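Local coordinates for protein endo-1,4-beta-xylanase (Pseudoalteromonas haloplanktis, PDB 1H12) that hydrolyses internal beta-1,4 linkages of xylan as a cold-adapted family 8 glycoside hydrolase, at residues Y211-V216 against A220-W225. Numbering follows the deposited sequence.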
loop_
_atom_site.group_PDB
_atom_site.type_symbol
_atom_site.label_atom_id
_atom_site.label_comp_id
_atom_site.label_asym_id
_atom_site.label_seq_id
_atom_site.Cartn_x
_atom_site.Cartn_y
_atom_site.Cartn_z
ATOM N N TYR A 211 -13.178 1.196 -7.817
ATOM C CA TYR A 211 -12.557 1.422 -9.121
ATOM C C TYR A 211 -12.580 0.115 -9.949
ATOM O O TYR A 211 -12.916 0.146 -11.143
ATOM C CB TYR A 211 -11.113 1.906 -8.867
ATOM C CG TYR A 211 -10.287 2.112 -10.100
ATOM C CD1 TYR A 211 -10.484 3.172 -10.948
ATOM C CD2 TYR A 211 -9.264 1.226 -10.415
ATOM C CE1 TYR A 211 -9.706 3.333 -12.095
ATOM C CE2 TYR A 211 -8.448 1.422 -11.507
ATOM C CZ TYR A 211 -8.702 2.438 -12.385
ATOM O OH TYR A 211 -7.927 2.526 -13.525
ATOM N N PHE A 212 -12.266 -1.016 -9.340
ATOM C CA PHE A 212 -12.327 -2.271 -10.069
ATOM C C PHE A 212 -13.746 -2.479 -10.633
ATOM O O PHE A 212 -13.919 -2.845 -11.791
ATOM C CB PHE A 212 -11.982 -3.438 -9.188
ATOM C CG PHE A 212 -10.568 -3.462 -8.596
ATOM C CD1 PHE A 212 -9.556 -2.729 -9.117
ATOM C CD2 PHE A 212 -10.282 -4.300 -7.550
ATOM C CE1 PHE A 212 -8.273 -2.795 -8.593
ATOM C CE2 PHE A 212 -9.023 -4.373 -7.001
ATOM C CZ PHE A 212 -8.003 -3.614 -7.523
ATOM N N ALA A 213 -14.754 -2.251 -9.808
ATOM C CA ALA A 213 -16.145 -2.444 -10.227
ATOM C C ALA A 213 -16.486 -1.637 -11.471
ATOM O O ALA A 213 -17.220 -2.106 -12.331
ATOM C CB ALA A 213 -17.095 -2.061 -9.091
ATOM N N ASN A 214 -15.968 -0.417 -11.551
ATOM C CA ASN A 214 -16.237 0.454 -12.675
ATOM C C ASN A 214 -15.409 0.162 -13.916
ATOM O O ASN A 214 -15.587 0.798 -14.945
ATOM C CB ASN A 214 -16.060 1.901 -12.270
ATOM C CG ASN A 214 -17.135 2.383 -11.337
ATOM O OD1 ASN A 214 -18.218 1.739 -11.219
ATOM N ND2 ASN A 214 -16.870 3.478 -10.667
ATOM N N ASN A 215 -14.475 -0.780 -13.812
ATOM C CA ASN A 215 -13.541 -1.089 -14.892
ATOM C C ASN A 215 -13.603 -2.509 -15.380
ATOM O O ASN A 215 -12.798 -2.889 -16.225
ATOM C CB ASN A 215 -12.124 -0.656 -14.500
ATOM C CG ASN A 215 -11.954 0.827 -14.600
ATOM O OD1 ASN A 215 -11.574 1.319 -15.683
ATOM N ND2 ASN A 215 -12.266 1.589 -13.548
ATOM N N VAL A 216 -14.565 -3.287 -14.896
ATOM C CA VAL A 216 -14.816 -4.642 -15.438
ATOM C C VAL A 216 -15.977 -4.489 -16.467
ATOM O O VAL A 216 -16.681 -3.570 -16.427
ATOM C CB VAL A 216 -15.085 -5.652 -14.340
ATOM C CG1 VAL A 216 -13.823 -5.859 -13.529
ATOM C CG2 VAL A 216 -16.275 -5.281 -13.476
ATOM N N ALA A 220 -22.092 -9.160 -13.341
ATOM C CA ALA A 220 -21.839 -9.934 -12.131
ATOM C C ALA A 220 -20.585 -9.438 -11.448
ATOM O O ALA A 220 -20.536 -9.285 -10.244
ATOM C CB ALA A 220 -21.763 -11.406 -12.445
ATOM N N ASP A 221 -19.523 -9.216 -12.224
ATOM C CA ASP A 221 -18.253 -8.755 -11.657
ATOM C C ASP A 221 -18.310 -7.342 -11.127
ATOM O O ASP A 221 -17.670 -7.035 -10.130
ATOM C CB ASP A 221 -17.078 -8.948 -12.600
ATOM C CG ASP A 221 -16.624 -10.408 -12.678
ATOM O OD1 ASP A 221 -16.854 -11.194 -11.748
ATOM O OD2 ASP A 221 -16.007 -10.830 -13.699
ATOM N N LYS A 222 -19.087 -6.474 -11.776
ATOM C CA LYS A 222 -19.271 -5.156 -11.258
ATOM C C LYS A 222 -19.875 -5.216 -9.842
ATOM O O LYS A 222 -19.432 -4.541 -8.906
ATOM C CB LYS A 222 -20.127 -4.323 -12.163
ATOM C CG LYS A 222 -20.412 -3.013 -11.682
ATOM C CD LYS A 222 -21.108 -2.178 -12.700
ATOM C CE LYS A 222 -21.100 -0.749 -12.281
ATOM N NZ LYS A 222 -21.624 0.149 -13.435
ATOM N N ASN A 223 -20.934 -6.001 -9.730
ATOM C CA ASN A 223 -21.577 -6.177 -8.439
ATOM C C ASN A 223 -20.664 -6.835 -7.405
ATOM O O ASN A 223 -20.633 -6.416 -6.238
ATOM C CB ASN A 223 -22.903 -6.933 -8.617
ATOM C CG ASN A 223 -23.982 -6.069 -9.175
ATOM O OD1 ASN A 223 -24.198 -5.987 -10.442
ATOM N ND2 ASN A 223 -24.654 -5.437 -8.324
ATOM N N TYR A 224 -19.892 -7.805 -7.842
ATOM C CA TYR A 224 -18.934 -8.483 -6.956
ATOM C C TYR A 224 -17.998 -7.470 -6.305
ATOM O O TYR A 224 -17.836 -7.436 -5.082
ATOM C CB TYR A 224 -18.136 -9.539 -7.734
ATOM C CG TYR A 224 -17.079 -10.223 -6.903
ATOM C CD1 TYR A 224 -17.400 -11.299 -6.133
ATOM C CD2 TYR A 224 -15.778 -9.709 -6.834
ATOM C CE1 TYR A 224 -16.428 -11.940 -5.339
ATOM C CE2 TYR A 224 -14.826 -10.309 -6.049
ATOM C CZ TYR A 224 -15.141 -11.391 -5.275
ATOM O OH TYR A 224 -14.173 -11.948 -4.484
ATOM N N TRP A 225 -17.374 -6.621 -7.121
ATOM C CA TRP A 225 -16.394 -5.688 -6.580
ATOM C C TRP A 225 -17.036 -4.587 -5.739
ATOM O O TRP A 225 -16.424 -4.128 -4.781
ATOM C CB TRP A 225 -15.487 -5.152 -7.676
ATOM C CG TRP A 225 -14.544 -6.205 -8.164
ATOM C CD1 TRP A 225 -14.546 -6.805 -9.385
ATOM C CD2 TRP A 225 -13.452 -6.803 -7.428
ATOM N NE1 TRP A 225 -13.552 -7.736 -9.449
ATOM C CE2 TRP A 225 -12.852 -7.739 -8.257
ATOM C CE3 TRP A 225 -12.920 -6.607 -6.177
ATOM C CZ2 TRP A 225 -11.789 -8.514 -7.847
ATOM C CZ3 TRP A 225 -11.844 -7.355 -5.753
ATOM C CH2 TRP A 225 -11.298 -8.320 -6.591
#
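Phe212 turns the edge of its ring to one face of Trp225, an edge-to-face pair with the planes at 82° and the centroid of the phenyl ring 5.2 Å from that of the indole six-membered ring. The touching atom is CD2 of Phe212, 3.8 Å from CE3 of Trp225. CB of Phe212 also makes a CH-pi contact over the indole five-membered ring. The opposite face of the indole receives the edge of Tyr224, its CD2 over the centre, so the tryptophan is held between a neighbour in its own helix and one across the contact.

Smaller apolar groups complete the contact. Ala213 CB packs 3.8 Å from Trp225 CB. The two backbones draw close here, Ala213 CA lying 4.3 Å from Lys222 CA. Val216 lays CG2 against the first turn of helix 219-243, 3.5 Å from Lys222 N.

Lys222 contributes its aliphatic stem: with CG anti to the backbone N (chi1 177°) and an extended chain beyond, it runs past the carbonyl of Ala213, CG 3.4 Å from Ala213 O. Two polar ends are engaged outside the two segments: Asp221 in a salt bridge with Lys180, Asn214 through ND2 with the hydroxyl of Tyr12.

Trp225 also packs on Leu176 and Ile179 of helix 168-182. Replacing it by alanine is likely to leave the Phe212 edge without an aromatic face and open a gap against that helix.

This is an antiparallel helical hairpin, axes 174° apart and joined by a tight turn, in the (alpha/alpha)6 barrel of family 8 glycoside hydrolases. Rings and methyl groups knit its inner side to helix 168-182, while the charged Asp221 and Lys222 contribute mainly carbon atoms from their side chains, so the pairing rests on shape and apolar contact.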